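Local coordinates for protein CRISPR-associated endonuclease Cas3-HD (PDB 3S4L) that cuts single-stranded DNA, with magnesium, and single-stranded RNA, without added cations, as a nuclease of the CRISPR interference pathway, at residues Ile63-Ile68 / Lys165-Ser170; Ile68-Lys73 / Phe89-Val94; Lys85-Arg90 / Leu149-Gly154; Val94-Thr99 / Leu118-His123; Val144-Leu149 / Asp183-Val188. All coordinates share one frame; numbering follows the deposited sequence.

Interaction 1 (Ile63-Ile68 / Lys165-Ser170); sequences IKLHDI and KLIGYS. With CA (calcium ion), chain C.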
# COMPACT_ATOMS: atom_id res chain seq x y z
N ILE A 63 -6.68 0.08 2.61
CA ILE A 63 -7.50 1.05 1.92
C ILE A 63 -6.85 2.42 2.11
O ILE A 63 -6.66 3.16 1.15
CB ILE A 63 -8.95 1.02 2.44
CG1 ILE A 63 -9.65 -0.26 1.95
CG2 ILE A 63 -9.73 2.25 1.99
CD1 ILE A 63 -10.88 -0.63 2.73
N LYS A 64 -6.48 2.74 3.34
CA LYS A 64 -5.99 4.08 3.59
C LYS A 64 -4.58 4.31 3.05
O LYS A 64 -4.21 5.42 2.70
CB LYS A 64 -6.04 4.38 5.09
CG LYS A 64 -7.46 4.50 5.65
CD LYS A 64 -7.44 4.59 7.17
CE LYS A 64 -8.81 4.97 7.72
NZ LYS A 64 -8.81 4.89 9.22
N LEU A 65 -3.78 3.26 2.97
CA LEU A 65 -2.38 3.46 2.68
C LEU A 65 -1.95 3.04 1.28
O LEU A 65 -0.81 3.30 0.88
CB LEU A 65 -1.54 2.72 3.73
CG LEU A 65 -1.63 3.23 5.17
CD1 LEU A 65 -0.71 2.40 6.06
CD2 LEU A 65 -1.26 4.72 5.25
N HIS A 66 -2.82 2.37 0.53
CA HIS A 66 -2.33 1.82 -0.73
C HIS A 66 -1.86 2.91 -1.71
O HIS A 66 -1.02 2.65 -2.57
CB HIS A 66 -3.30 0.83 -1.36
CG HIS A 66 -4.52 1.46 -1.94
ND1 HIS A 66 -5.58 1.88 -1.16
CD2 HIS A 66 -4.86 1.74 -3.22
CE1 HIS A 66 -6.51 2.39 -1.93
NE2 HIS A 66 -6.11 2.31 -3.19
N ASP A 67 -2.39 4.12 -1.58
CA ASP A 67 -1.94 5.24 -2.40
C ASP A 67 -1.15 6.29 -1.64
O ASP A 67 -1.00 7.42 -2.13
CB ASP A 67 -3.12 5.91 -3.10
CG ASP A 67 -3.56 5.15 -4.34
OD1 ASP A 67 -4.72 5.34 -4.77
OD2 ASP A 67 -2.73 4.37 -4.86
N ILE A 68 -0.65 5.94 -0.46
CA ILE A 68 0.13 6.89 0.32
C ILE A 68 1.37 7.32 -0.46
O ILE A 68 1.85 8.45 -0.31
CB ILE A 68 0.49 6.36 1.73
CG1 ILE A 68 0.89 7.51 2.65
CG2 ILE A 68 1.59 5.32 1.64
CD1 ILE A 68 -0.04 8.72 2.53
N LYS A 165 -3.51 12.16 10.25
CA LYS A 165 -4.89 12.32 9.80
C LYS A 165 -5.48 10.99 9.29
O LYS A 165 -6.65 10.68 9.53
CB LYS A 165 -4.97 13.36 8.67
CG LYS A 165 -5.58 14.69 9.06
CD LYS A 165 -5.58 15.64 7.86
CE LYS A 165 -4.17 15.76 7.27
NZ LYS A 165 -4.11 16.67 6.09
N LEU A 166 -4.65 10.23 8.59
CA LEU A 166 -5.07 8.99 7.96
C LEU A 166 -5.20 7.82 8.92
O LEU A 166 -6.19 7.10 8.88
CB LEU A 166 -4.06 8.58 6.87
CG LEU A 166 -4.15 9.25 5.50
CD1 LEU A 166 -2.79 9.21 4.78
CD2 LEU A 166 -5.24 8.60 4.66
N ILE A 167 -4.17 7.59 9.75
CA ILE A 167 -4.11 6.35 10.52
C ILE A 167 -3.98 6.60 12.02
O ILE A 167 -4.07 5.67 12.84
CB ILE A 167 -3.00 5.38 10.02
CG1 ILE A 167 -1.62 6.01 10.19
CG2 ILE A 167 -3.24 5.00 8.57
CD1 ILE A 167 -0.61 5.05 10.75
N GLY A 168 -3.79 7.86 12.39
CA GLY A 168 -3.87 8.25 13.78
C GLY A 168 -2.59 8.19 14.59
O GLY A 168 -2.63 8.32 15.81
N TYR A 169 -1.46 7.97 13.94
CA TYR A 169 -0.19 8.11 14.65
C TYR A 169 1.05 8.34 13.77
O TYR A 169 0.93 8.64 12.58
CB TYR A 169 0.04 6.98 15.66
CG TYR A 169 -0.09 5.60 15.10
CD1 TYR A 169 1.03 4.85 14.80
CD2 TYR A 169 -1.34 5.03 14.89
CE1 TYR A 169 0.92 3.56 14.29
CE2 TYR A 169 -1.46 3.75 14.38
CZ TYR A 169 -0.33 3.02 14.08
OH TYR A 169 -0.44 1.75 13.58
N SER A 170 2.22 8.21 14.39
CA SER A 170 3.43 8.87 13.91
C SER A 170 4.50 7.95 13.32
O SER A 170 5.06 7.11 14.03
CB SER A 170 4.03 9.66 15.09
OG SER A 170 5.18 10.41 14.71
CA CA C . -2.56 3.40 -6.89
O HOH W 1 -4.82 3.32 -6.40
O HOH W 2 -3.91 5.51 -8.20
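Lys64 and Leu166 bring the backbones together, their CA atoms 6.6 Å apart, where the last turn of helix 52-65 passes the end of helix 159-167. The aliphatic chain of Lys64, extended beyond CG, runs over the Leu166 carbonyl: CD sits 3.3 Å from Leu166 O, and NZ gives that same oxygen a weak hydrogen bond. Leu166 turns its two methyls to different partners. CD2 faces the Lys64 backbone, while CD1 meets CD1 of Ile68 at 3.6 Å, the two side chains crossing obliquely. Leu65 and Ile167 meet at about a right angle, with Leu65 CD2 3.9 Å from Ile167 CG2. Helix 159-167 ends here, Gly168 leaving helical geometry with positive phi. The 63-68 segment makes a type I turn from Leu65 to Ile68, closed by Ile68 N to Leu65 O at 3.0 Å. Within that turn, Asp67 binds the calcium ion through OD2 at 2.3 Å, and its OD1 accepts a hydrogen bond from a metal-bound water. His66 and Asp67 are the His-Asp pair that names the HD phosphohydrolase fold.

Interaction 2 (Ile68-Lys73 / Phe89-Val94); sequences IGKASK and FRHELV. With CA (calcium ion), chain C.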
# COMPACT_ATOMS: atom_id res chain seq x y z
N ILE A 68 -0.65 5.94 -0.46
CA ILE A 68 0.13 6.89 0.32
C ILE A 68 1.37 7.32 -0.46
O ILE A 68 1.85 8.45 -0.31
CB ILE A 68 0.49 6.36 1.73
CG1 ILE A 68 0.89 7.51 2.65
CG2 ILE A 68 1.59 5.32 1.64
CD1 ILE A 68 -0.04 8.72 2.53
N GLY A 69 1.85 6.44 -1.34
CA GLY A 69 2.99 6.73 -2.21
C GLY A 69 2.75 7.97 -3.07
O GLY A 69 3.70 8.58 -3.58
N LYS A 70 1.48 8.34 -3.25
CA LYS A 70 1.16 9.56 -3.98
C LYS A 70 1.63 10.82 -3.24
O LYS A 70 1.78 11.88 -3.85
CB LYS A 70 -0.34 9.65 -4.30
CG LYS A 70 -0.82 8.68 -5.38
CD LYS A 70 -2.35 8.85 -5.63
CE LYS A 70 -2.89 7.90 -6.71
NZ LYS A 70 -4.26 8.32 -7.19
N ALA A 71 1.84 10.71 -1.93
CA ALA A 71 2.35 11.87 -1.21
C ALA A 71 3.86 12.07 -1.44
O ALA A 71 4.47 12.89 -0.77
CB ALA A 71 2.04 11.78 0.29
N SER A 72 4.43 11.33 -2.40
CA SER A 72 5.81 11.60 -2.85
C SER A 72 5.83 12.94 -3.57
O SER A 72 4.92 13.23 -4.36
CB SER A 72 6.30 10.52 -3.83
OG SER A 72 6.29 9.23 -3.25
N LYS A 73 6.84 13.77 -3.31
CA LYS A 73 6.93 15.07 -3.97
C LYS A 73 6.80 14.98 -5.49
O LYS A 73 6.10 15.78 -6.11
CB LYS A 73 8.18 15.82 -3.54
CG LYS A 73 8.15 16.13 -2.06
CD LYS A 73 9.16 17.17 -1.68
CE LYS A 73 10.47 16.54 -1.28
NZ LYS A 73 11.49 17.60 -0.94
N PHE A 89 8.49 6.47 -12.24
CA PHE A 89 8.20 6.40 -10.82
C PHE A 89 6.91 5.62 -10.55
O PHE A 89 5.90 5.80 -11.24
CB PHE A 89 8.11 7.76 -10.15
CG PHE A 89 7.72 7.68 -8.70
CD1 PHE A 89 8.64 7.24 -7.74
CD2 PHE A 89 6.43 8.00 -8.29
CE1 PHE A 89 8.28 7.14 -6.37
CE2 PHE A 89 6.07 7.92 -6.93
CZ PHE A 89 6.98 7.49 -5.97
N ARG A 90 6.96 4.73 -9.56
CA ARG A 90 5.79 3.91 -9.21
C ARG A 90 5.42 4.08 -7.73
O ARG A 90 6.10 3.57 -6.84
CB ARG A 90 6.06 2.44 -9.54
CG ARG A 90 6.54 2.25 -10.96
CD ARG A 90 5.44 1.91 -11.94
NE ARG A 90 4.18 2.60 -11.67
CZ ARG A 90 3.00 2.00 -11.67
NH1 ARG A 90 2.92 0.69 -11.92
NH2 ARG A 90 1.89 2.69 -11.43
N HIS A 91 4.35 4.82 -7.49
CA HIS A 91 3.92 5.17 -6.14
C HIS A 91 3.71 3.95 -5.23
O HIS A 91 3.96 4.01 -4.02
CB HIS A 91 2.64 5.99 -6.19
CG HIS A 91 1.47 5.23 -6.73
ND1 HIS A 91 1.28 5.00 -8.07
CD2 HIS A 91 0.42 4.66 -6.10
CE1 HIS A 91 0.17 4.31 -8.26
NE2 HIS A 91 -0.36 4.09 -7.08
N GLU A 92 3.25 2.84 -5.81
CA GLU A 92 2.87 1.69 -4.99
C GLU A 92 4.04 1.06 -4.23
O GLU A 92 3.84 0.43 -3.19
CB GLU A 92 2.12 0.61 -5.80
CG GLU A 92 2.88 0.02 -6.96
CD GLU A 92 2.55 0.72 -8.28
OE1 GLU A 92 2.58 1.97 -8.33
OE2 GLU A 92 2.27 0.01 -9.27
N LEU A 93 5.26 1.22 -4.75
CA LEU A 93 6.45 0.67 -4.08
C LEU A 93 6.70 1.45 -2.79
O LEU A 93 7.06 0.88 -1.76
CB LEU A 93 7.68 0.73 -4.98
CG LEU A 93 7.94 -0.41 -5.98
CD1 LEU A 93 6.76 -0.69 -6.88
CD2 LEU A 93 9.18 -0.08 -6.82
N VAL A 94 6.50 2.76 -2.87
CA VAL A 94 6.60 3.62 -1.70
C VAL A 94 5.44 3.38 -0.73
O VAL A 94 5.65 3.42 0.48
CB VAL A 94 6.62 5.10 -2.09
CG1 VAL A 94 6.48 5.98 -0.84
CG2 VAL A 94 7.88 5.40 -2.87
CA CA C . -2.56 3.40 -6.89
O HOH W 2 -3.91 5.51 -8.20
O HOH W 1 -4.82 3.32 -6.40
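The Phe89 ring has the carbonyl oxygen of Gly69 at its edge, near the ring plane, and its CZ lies 3.3 Å from Ser72 OG. The His91 ring carries Glu92 OE1 over one face, displaced toward the rim, and CG of Lys70 comes to it obliquely. This is part of the metal centre of the HD domain: a short 3-10 segment following the His-Asp pair packs on the start of helix 91-107, and His91 NE2 binds the calcium ion at 2.3 Å. With chi1 at 65°, His91 reaches the metal while its CB lies against the Gly69 carbonyl, 3.7 Å from Gly69 C. The backbones come very close, with Gly69 and His91 CA atoms 4.3 Å apart. Val94 also packs on the glycine, its CG1 3.8 Å from Gly69 CA. Lys70 NZ is held by the backbone oxygen of Ala11. Gly69 O takes two donors, Ser72 N and Ser72 OG, the hydroxyl bond measuring 2.7 Å. Gly69 CA itself points a C-H at His91 O, 3.4 Å away and nearly straight at 171°.

Interaction 3 (Lys85-Arg90 / Leu149-Gly154); sequences KLMGFR and LKKFDG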
# COMPACT_ATOMS: atom_id res chain seq x y z
N LYS A 85 6.82 14.88 -15.53
CA LYS A 85 6.40 13.52 -15.83
C LYS A 85 6.92 12.56 -14.76
O LYS A 85 7.88 12.87 -14.05
CB LYS A 85 6.90 13.10 -17.21
N LEU A 86 6.28 11.39 -14.64
CA LEU A 86 6.63 10.44 -13.59
C LEU A 86 7.98 9.74 -13.78
O LEU A 86 8.59 9.32 -12.80
CB LEU A 86 5.53 9.39 -13.41
CG LEU A 86 4.26 9.86 -12.71
CD1 LEU A 86 3.28 8.69 -12.56
CD2 LEU A 86 4.61 10.44 -11.35
N MET A 87 8.43 9.63 -15.03
CA MET A 87 9.73 9.01 -15.34
C MET A 87 9.88 7.62 -14.71
O MET A 87 10.87 7.33 -14.03
CB MET A 87 10.89 9.92 -14.91
CG MET A 87 10.69 11.38 -15.27
SD MET A 87 11.88 12.06 -16.44
CE MET A 87 12.86 13.10 -15.36
N GLY A 88 8.87 6.78 -14.94
CA GLY A 88 8.90 5.43 -14.41
C GLY A 88 8.59 5.33 -12.93
O GLY A 88 8.46 4.22 -12.39
N PHE A 89 8.49 6.47 -12.24
CA PHE A 89 8.20 6.40 -10.82
C PHE A 89 6.91 5.62 -10.55
O PHE A 89 5.90 5.80 -11.24
CB PHE A 89 8.11 7.76 -10.15
CG PHE A 89 7.72 7.68 -8.70
CD1 PHE A 89 8.64 7.24 -7.74
CD2 PHE A 89 6.43 8.00 -8.29
CE1 PHE A 89 8.28 7.14 -6.37
CE2 PHE A 89 6.07 7.92 -6.93
CZ PHE A 89 6.98 7.49 -5.97
N ARG A 90 6.96 4.73 -9.56
CA ARG A 90 5.79 3.91 -9.21
C ARG A 90 5.42 4.08 -7.73
O ARG A 90 6.10 3.57 -6.84
CB ARG A 90 6.06 2.44 -9.54
CG ARG A 90 6.54 2.25 -10.96
CD ARG A 90 5.44 1.91 -11.94
NE ARG A 90 4.18 2.60 -11.67
CZ ARG A 90 3.00 2.00 -11.67
NH1 ARG A 90 2.92 0.69 -11.92
NH2 ARG A 90 1.89 2.69 -11.43
N LEU A 149 12.11 3.53 -8.72
CA LEU A 149 12.35 4.44 -7.61
C LEU A 149 13.38 5.50 -7.97
O LEU A 149 13.67 6.40 -7.17
CB LEU A 149 12.77 3.65 -6.36
CG LEU A 149 11.55 2.92 -5.80
CD1 LEU A 149 11.89 2.04 -4.62
CD2 LEU A 149 10.52 4.00 -5.43
N LYS A 150 13.92 5.40 -9.18
CA LYS A 150 14.97 6.32 -9.61
C LYS A 150 14.64 7.77 -9.27
O LYS A 150 15.44 8.48 -8.64
CB LYS A 150 15.23 6.19 -11.12
CG LYS A 150 16.49 6.92 -11.60
CD LYS A 150 16.78 6.63 -13.07
CE LYS A 150 18.17 7.12 -13.46
NZ LYS A 150 18.29 8.60 -13.36
N LYS A 151 13.44 8.22 -9.66
CA LYS A 151 13.05 9.62 -9.46
C LYS A 151 12.37 9.91 -8.12
O LYS A 151 11.82 10.99 -7.92
CB LYS A 151 12.17 10.11 -10.62
CG LYS A 151 12.94 10.37 -11.90
CD LYS A 151 14.26 11.06 -11.58
CE LYS A 151 14.89 11.70 -12.81
NZ LYS A 151 15.97 12.66 -12.41
N PHE A 152 12.42 8.97 -7.18
CA PHE A 152 11.86 9.25 -5.86
C PHE A 152 12.71 10.32 -5.15
O PHE A 152 13.93 10.17 -5.04
CB PHE A 152 11.75 7.99 -4.99
CG PHE A 152 11.22 8.25 -3.60
CD1 PHE A 152 9.87 8.58 -3.40
CD2 PHE A 152 12.05 8.15 -2.48
CE1 PHE A 152 9.37 8.82 -2.12
CE2 PHE A 152 11.55 8.38 -1.19
CZ PHE A 152 10.21 8.72 -1.01
N ASP A 153 12.06 11.38 -4.70
CA ASP A 153 12.77 12.48 -4.04
C ASP A 153 12.06 12.91 -2.76
O ASP A 153 11.94 14.11 -2.48
CB ASP A 153 12.88 13.67 -4.99
CG ASP A 153 11.52 14.19 -5.46
OD1 ASP A 153 10.52 13.43 -5.41
OD2 ASP A 153 11.47 15.36 -5.88
N GLY A 154 11.59 11.93 -1.99
CA GLY A 154 11.03 12.18 -0.68
C GLY A 154 9.53 12.48 -0.65
O GLY A 154 8.92 12.79 -1.67
O HOH W 3 11.65 6.57 -11.24
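Phe89 and Lys151 have the most surface buried here, followed by Met87, and they divide the contact into an inner apolar part and an outer one. On the inside, CE1 of Phe89 lies 3.7 Å from CD1 of Phe152, the two side chains crossing at a slant. The same CE1 touches CD2 of Leu149 at 4.0 Å. The Phe152 ring has a backbone amide on one face: Gly154 N sits 3.5 Å above its plane, over the centre. Toward the surface, Lys151 lies against Met87. Its CG packs on Met87 CB, and further along its CE meets Met87 CE at 3.5 Å. With Lys151 bent at chi2 (-42°) and Met87 at chi2 and chi3, the chains touch at both points. A water joins the backbones between these parts, donating to Met87 O at 3.0 Å and accepting from Lys151 N at 2.9 Å. Each segment folds into a tight turn: type I' from Leu86 to Phe89, type I from Leu149 to Phe152. The contact thus pairs the turn that leads into helix 91-107 with the turn at the end of helix 142-149, two connections between helices of the mainly helical HD domain.

Interaction 4 (Val94-Thr99 / Leu118-His123); sequences VSAYYT and LTVMLH. With CA (calcium ion), chain C.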
# COMPACT_ATOMS: atom_id res chain seq x y z
N VAL A 94 6.50 2.76 -2.87
CA VAL A 94 6.60 3.62 -1.70
C VAL A 94 5.44 3.38 -0.73
O VAL A 94 5.65 3.42 0.48
CB VAL A 94 6.62 5.10 -2.09
CG1 VAL A 94 6.48 5.98 -0.84
CG2 VAL A 94 7.88 5.40 -2.87
N SER A 95 4.25 3.13 -1.26
CA SER A 95 3.11 2.72 -0.42
C SER A 95 3.42 1.42 0.35
O SER A 95 3.18 1.33 1.56
CB SER A 95 1.83 2.52 -1.25
OG SER A 95 1.39 3.70 -1.91
N ALA A 96 3.94 0.42 -0.37
CA ALA A 96 4.26 -0.88 0.23
C ALA A 96 5.19 -0.74 1.43
O ALA A 96 5.03 -1.43 2.44
CB ALA A 96 4.87 -1.83 -0.81
N TYR A 97 6.16 0.16 1.30
CA TYR A 97 7.12 0.42 2.38
C TYR A 97 6.43 0.92 3.63
O TYR A 97 6.61 0.35 4.69
CB TYR A 97 8.20 1.41 1.93
CG TYR A 97 9.14 1.87 3.04
CD1 TYR A 97 10.32 1.18 3.32
CD2 TYR A 97 8.88 3.04 3.76
CE1 TYR A 97 11.21 1.62 4.31
CE2 TYR A 97 9.75 3.48 4.76
CZ TYR A 97 10.92 2.76 5.03
OH TYR A 97 11.78 3.20 6.02
N TYR A 98 5.63 1.98 3.51
CA TYR A 98 4.95 2.51 4.70
C TYR A 98 3.89 1.54 5.24
O TYR A 98 3.66 1.45 6.45
CB TYR A 98 4.35 3.88 4.44
CG TYR A 98 5.40 4.95 4.38
CD1 TYR A 98 6.03 5.39 5.53
CD2 TYR A 98 5.77 5.50 3.15
CE1 TYR A 98 7.02 6.37 5.48
CE2 TYR A 98 6.75 6.49 3.09
CZ TYR A 98 7.37 6.91 4.25
OH TYR A 98 8.32 7.88 4.17
N THR A 99 3.23 0.83 4.33
CA THR A 99 2.19 -0.10 4.72
C THR A 99 2.80 -1.17 5.60
O THR A 99 2.25 -1.52 6.64
CB THR A 99 1.51 -0.74 3.50
OG1 THR A 99 0.81 0.27 2.77
CG2 THR A 99 0.53 -1.83 3.94
N LEU A 118 2.74 -6.43 0.25
CA LEU A 118 2.80 -7.03 -1.08
C LEU A 118 1.52 -6.76 -1.87
O LEU A 118 1.57 -6.51 -3.07
CB LEU A 118 3.02 -8.54 -0.96
CG LEU A 118 3.20 -9.32 -2.26
CD1 LEU A 118 4.35 -8.72 -3.08
CD2 LEU A 118 3.47 -10.79 -1.94
N THR A 119 0.38 -6.80 -1.19
CA THR A 119 -0.88 -6.52 -1.84
C THR A 119 -0.85 -5.08 -2.35
O THR A 119 -1.26 -4.79 -3.48
CB THR A 119 -2.05 -6.69 -0.85
OG1 THR A 119 -2.09 -8.05 -0.41
CG2 THR A 119 -3.37 -6.33 -1.51
N VAL A 120 -0.37 -4.19 -1.48
CA VAL A 120 -0.24 -2.79 -1.80
C VAL A 120 0.78 -2.55 -2.94
O VAL A 120 0.57 -1.69 -3.80
CB VAL A 120 0.16 -1.99 -0.56
CG1 VAL A 120 0.81 -0.67 -0.97
CG2 VAL A 120 -1.06 -1.76 0.35
N MET A 121 1.87 -3.32 -2.93
CA MET A 121 2.91 -3.19 -3.94
C MET A 121 2.36 -3.67 -5.29
O MET A 121 2.87 -3.32 -6.35
CB MET A 121 4.12 -4.04 -3.54
CG MET A 121 5.44 -3.63 -4.23
SD MET A 121 6.73 -4.88 -4.04
CE MET A 121 7.39 -4.46 -2.43
N LEU A 122 1.31 -4.46 -5.24
CA LEU A 122 0.77 -5.05 -6.45
C LEU A 122 -0.65 -4.56 -6.71
O LEU A 122 -1.37 -5.17 -7.48
CB LEU A 122 0.77 -6.59 -6.31
CG LEU A 122 2.02 -7.40 -6.67
CD1 LEU A 122 3.32 -6.74 -6.21
CD2 LEU A 122 1.94 -8.83 -6.13
N HIS A 123 -1.07 -3.45 -6.09
CA HIS A 123 -2.47 -3.05 -6.22
C HIS A 123 -2.80 -2.50 -7.60
O HIS A 123 -3.96 -2.18 -7.88
CB HIS A 123 -2.94 -2.10 -5.11
CG HIS A 123 -2.43 -0.69 -5.24
ND1 HIS A 123 -1.32 -0.24 -4.55
CD2 HIS A 123 -2.89 0.36 -5.96
CE1 HIS A 123 -1.12 1.03 -4.83
NE2 HIS A 123 -2.05 1.42 -5.70
CA CA C . -2.56 3.40 -6.89
O HOH W 2 -3.91 5.51 -8.20
O HOH W 1 -4.82 3.32 -6.40
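Two helices next to the metal site of the HD domain meet here: helix 91-107, with His91 at its N-terminal end, and helix 110-121, whose end leads into His123. They pack closely, with the CA atoms of Ala96 and Met121 5.0 Å apart. The residues at the closest point on helix 91-107, Ser95 and Ala96, are small, consistent with this. Ala96 CB rests on Met121 CB at 3.6 Å and also touches CG and CE of the same methionine, whose chain bends at chi3. Val120 spreads its two methyls along the partner helix. CG1, anti to the backbone N (chi1 159°), presses on Ser95 CB at 3.4 Å, tighter than usual van der Waals contact, and lies equally near Ala96 N. The other methyl goes to Thr99, the two side chains reaching toward each other tip to tip, and Val120 CG2 lies 3.7 Å from Thr99 OG1. The threonine hydroxyl is turned back to its own helix: OG1 donates to Ser95 O at 2.9 Å, coming from 53° out of the carbonyl plane, and that oxygen also accepts from Thr99 N. In the HD domain this helix pair is buried close to the metal site, and Ser95 OG bonds to His66 O and Gly69 N in the neighbouring turn. Just past helix 110-121, His123 NE2 binds the calcium ion at 2.4 Å.

Interaction 5 (Val144-Leu149 / Asp183-Val188); sequences VVLDKL and DIIRFV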
# COMPACT_ATOMS: atom_id res chain seq x y z
N VAL A 144 14.65 -3.47 -11.78
CA VAL A 144 13.36 -2.83 -11.97
C VAL A 144 12.97 -1.98 -10.76
O VAL A 144 12.46 -0.87 -10.93
CB VAL A 144 12.24 -3.86 -12.25
CG1 VAL A 144 10.90 -3.16 -12.34
CG2 VAL A 144 12.55 -4.62 -13.54
N VAL A 145 13.20 -2.49 -9.55
CA VAL A 145 13.00 -1.64 -8.37
C VAL A 145 13.77 -0.33 -8.53
O VAL A 145 13.21 0.75 -8.36
CB VAL A 145 13.41 -2.31 -7.05
CG1 VAL A 145 13.40 -1.27 -5.91
CG2 VAL A 145 12.47 -3.48 -6.73
N LEU A 146 15.05 -0.42 -8.89
CA LEU A 146 15.86 0.78 -9.08
C LEU A 146 15.29 1.69 -10.18
O LEU A 146 15.37 2.91 -10.09
CB LEU A 146 17.33 0.44 -9.41
CG LEU A 146 18.19 -0.25 -8.35
CD1 LEU A 146 19.54 -0.54 -8.95
CD2 LEU A 146 18.34 0.60 -7.10
N ASP A 147 14.76 1.09 -11.23
CA ASP A 147 14.09 1.87 -12.27
C ASP A 147 12.87 2.63 -11.69
O ASP A 147 12.65 3.81 -11.99
CB ASP A 147 13.61 0.93 -13.39
CG ASP A 147 14.75 0.41 -14.27
OD1 ASP A 147 15.86 0.99 -14.20
OD2 ASP A 147 14.54 -0.56 -15.04
N LYS A 148 12.09 1.95 -10.86
CA LYS A 148 10.80 2.50 -10.47
C LYS A 148 10.92 3.48 -9.31
O LYS A 148 9.97 4.18 -8.96
CB LYS A 148 9.80 1.38 -10.15
CG LYS A 148 9.42 0.51 -11.36
CD LYS A 148 8.65 -0.74 -10.86
CE LYS A 148 7.92 -1.47 -11.98
NZ LYS A 148 6.81 -2.32 -11.41
N LEU A 149 12.11 3.53 -8.72
CA LEU A 149 12.35 4.44 -7.61
C LEU A 149 13.38 5.50 -7.97
O LEU A 149 13.67 6.40 -7.17
CB LEU A 149 12.77 3.65 -6.36
CG LEU A 149 11.55 2.92 -5.80
CD1 LEU A 149 11.89 2.04 -4.62
CD2 LEU A 149 10.52 4.00 -5.43
N ASP A 183 16.72 3.47 1.81
CA ASP A 183 15.99 2.59 2.71
C ASP A 183 14.76 1.97 2.05
O ASP A 183 14.47 0.79 2.26
CB ASP A 183 15.59 3.35 3.98
CG ASP A 183 16.80 3.85 4.75
OD1 ASP A 183 17.49 3.01 5.37
OD2 ASP A 183 17.05 5.08 4.74
N ILE A 184 14.06 2.74 1.23
CA ILE A 184 12.87 2.23 0.53
C ILE A 184 13.28 1.24 -0.55
O ILE A 184 12.65 0.19 -0.73
CB ILE A 184 11.98 3.38 -0.02
CG1 ILE A 184 11.47 4.23 1.15
CG2 ILE A 184 10.80 2.83 -0.84
CD1 ILE A 184 10.61 5.45 0.76
N ILE A 185 14.35 1.57 -1.27
CA ILE A 185 14.95 0.67 -2.25
C ILE A 185 15.30 -0.68 -1.62
O ILE A 185 14.94 -1.74 -2.13
CB ILE A 185 16.20 1.33 -2.89
CG1 ILE A 185 15.77 2.43 -3.88
CG2 ILE A 185 17.13 0.29 -3.55
CD1 ILE A 185 16.95 3.29 -4.39
N ARG A 186 16.01 -0.63 -0.49
CA ARG A 186 16.44 -1.85 0.20
C ARG A 186 15.23 -2.68 0.59
O ARG A 186 15.20 -3.89 0.37
CB ARG A 186 17.24 -1.49 1.46
CG ARG A 186 18.69 -1.88 1.42
CD ARG A 186 19.41 -1.49 2.71
NE ARG A 186 19.40 -0.05 2.93
CZ ARG A 186 20.27 0.79 2.38
NH1 ARG A 186 21.24 0.33 1.59
NH2 ARG A 186 20.18 2.09 2.63
N PHE A 187 14.23 -2.02 1.18
CA PHE A 187 13.01 -2.72 1.55
C PHE A 187 12.34 -3.38 0.36
O PHE A 187 12.00 -4.56 0.40
CB PHE A 187 11.99 -1.82 2.24
CG PHE A 187 10.68 -2.51 2.50
CD1 PHE A 187 10.55 -3.39 3.55
CD2 PHE A 187 9.61 -2.32 1.66
CE1 PHE A 187 9.36 -4.06 3.77
CE2 PHE A 187 8.43 -2.97 1.87
CZ PHE A 187 8.30 -3.84 2.93
N VAL A 188 12.12 -2.62 -0.71
CA VAL A 188 11.42 -3.16 -1.87
C VAL A 188 12.18 -4.31 -2.55
O VAL A 188 11.58 -5.32 -2.92
CB VAL A 188 11.08 -2.06 -2.90
CG1 VAL A 188 10.32 -2.68 -4.06
CG2 VAL A 188 10.27 -0.94 -2.23
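Val145 has CG1 anti to its backbone N (chi1 170°) and Val188 has the same setting (chi1 -178°), which turns the branched ends of both valines into the space between their helices. The two side chains meet at an oblique angle, and Val145 CG2 touches Val188 CG1 at 3.5 Å. Val145 CG1 lies 3.9 Å from both CB and CG1 of Val188. Helices 142-149 and 181-197 run roughly antiparallel here: the short segments approach to 9.9 Å between axes, with 144° between their N-to-C directions. This packing lies at the periphery of the helical HD domain, where helix 142-149 lies along helix 181-197; helix 142-149 touches Leu93 and Val94 of helix 91-107, and helix 181-197 touches Leu93 and Tyr97. Ile185 has the most buried surface in the contact and is shared by two leucines. Its CG1 meets CD1 of Leu149 at 4.0 Å as the two chains slide past each other in opposite directions. Its CG2 meets Leu146 CD2 at 3.8 Å, there at about a right angle and nearer the solvent. Leu149 CD1 also reaches Ile184 CG2, the side chains crossing nearly perpendicular, and Val188 CG2 at 4.1 Å.

Interactions 1, 2 and 4 converge on one calcium ion, supplying Asp67, His91 and His123; His124 completes the set of protein ligands, and two waters are bound as well. Asp67 OD2 lies 3.3 Å from His91 NE2 and 3.1 Å from His123 NE2. Ser95 of interaction 4 ties the three together, its OG 2.7 Å from His66 O and 2.8 Å from Gly69 N. Interactions 3 and 5 lie outward from the metal, sharing Leu149, with centres 10 Å apart. Phe89 and Arg90 belong to both interactions 2 and 3, and Arg90 N bonds Lys148 O at 3.1 Å, linking them to interaction 5. Met121 CE touches Val188 CG1 at 3.8 Å, joining interactions 4 and 5.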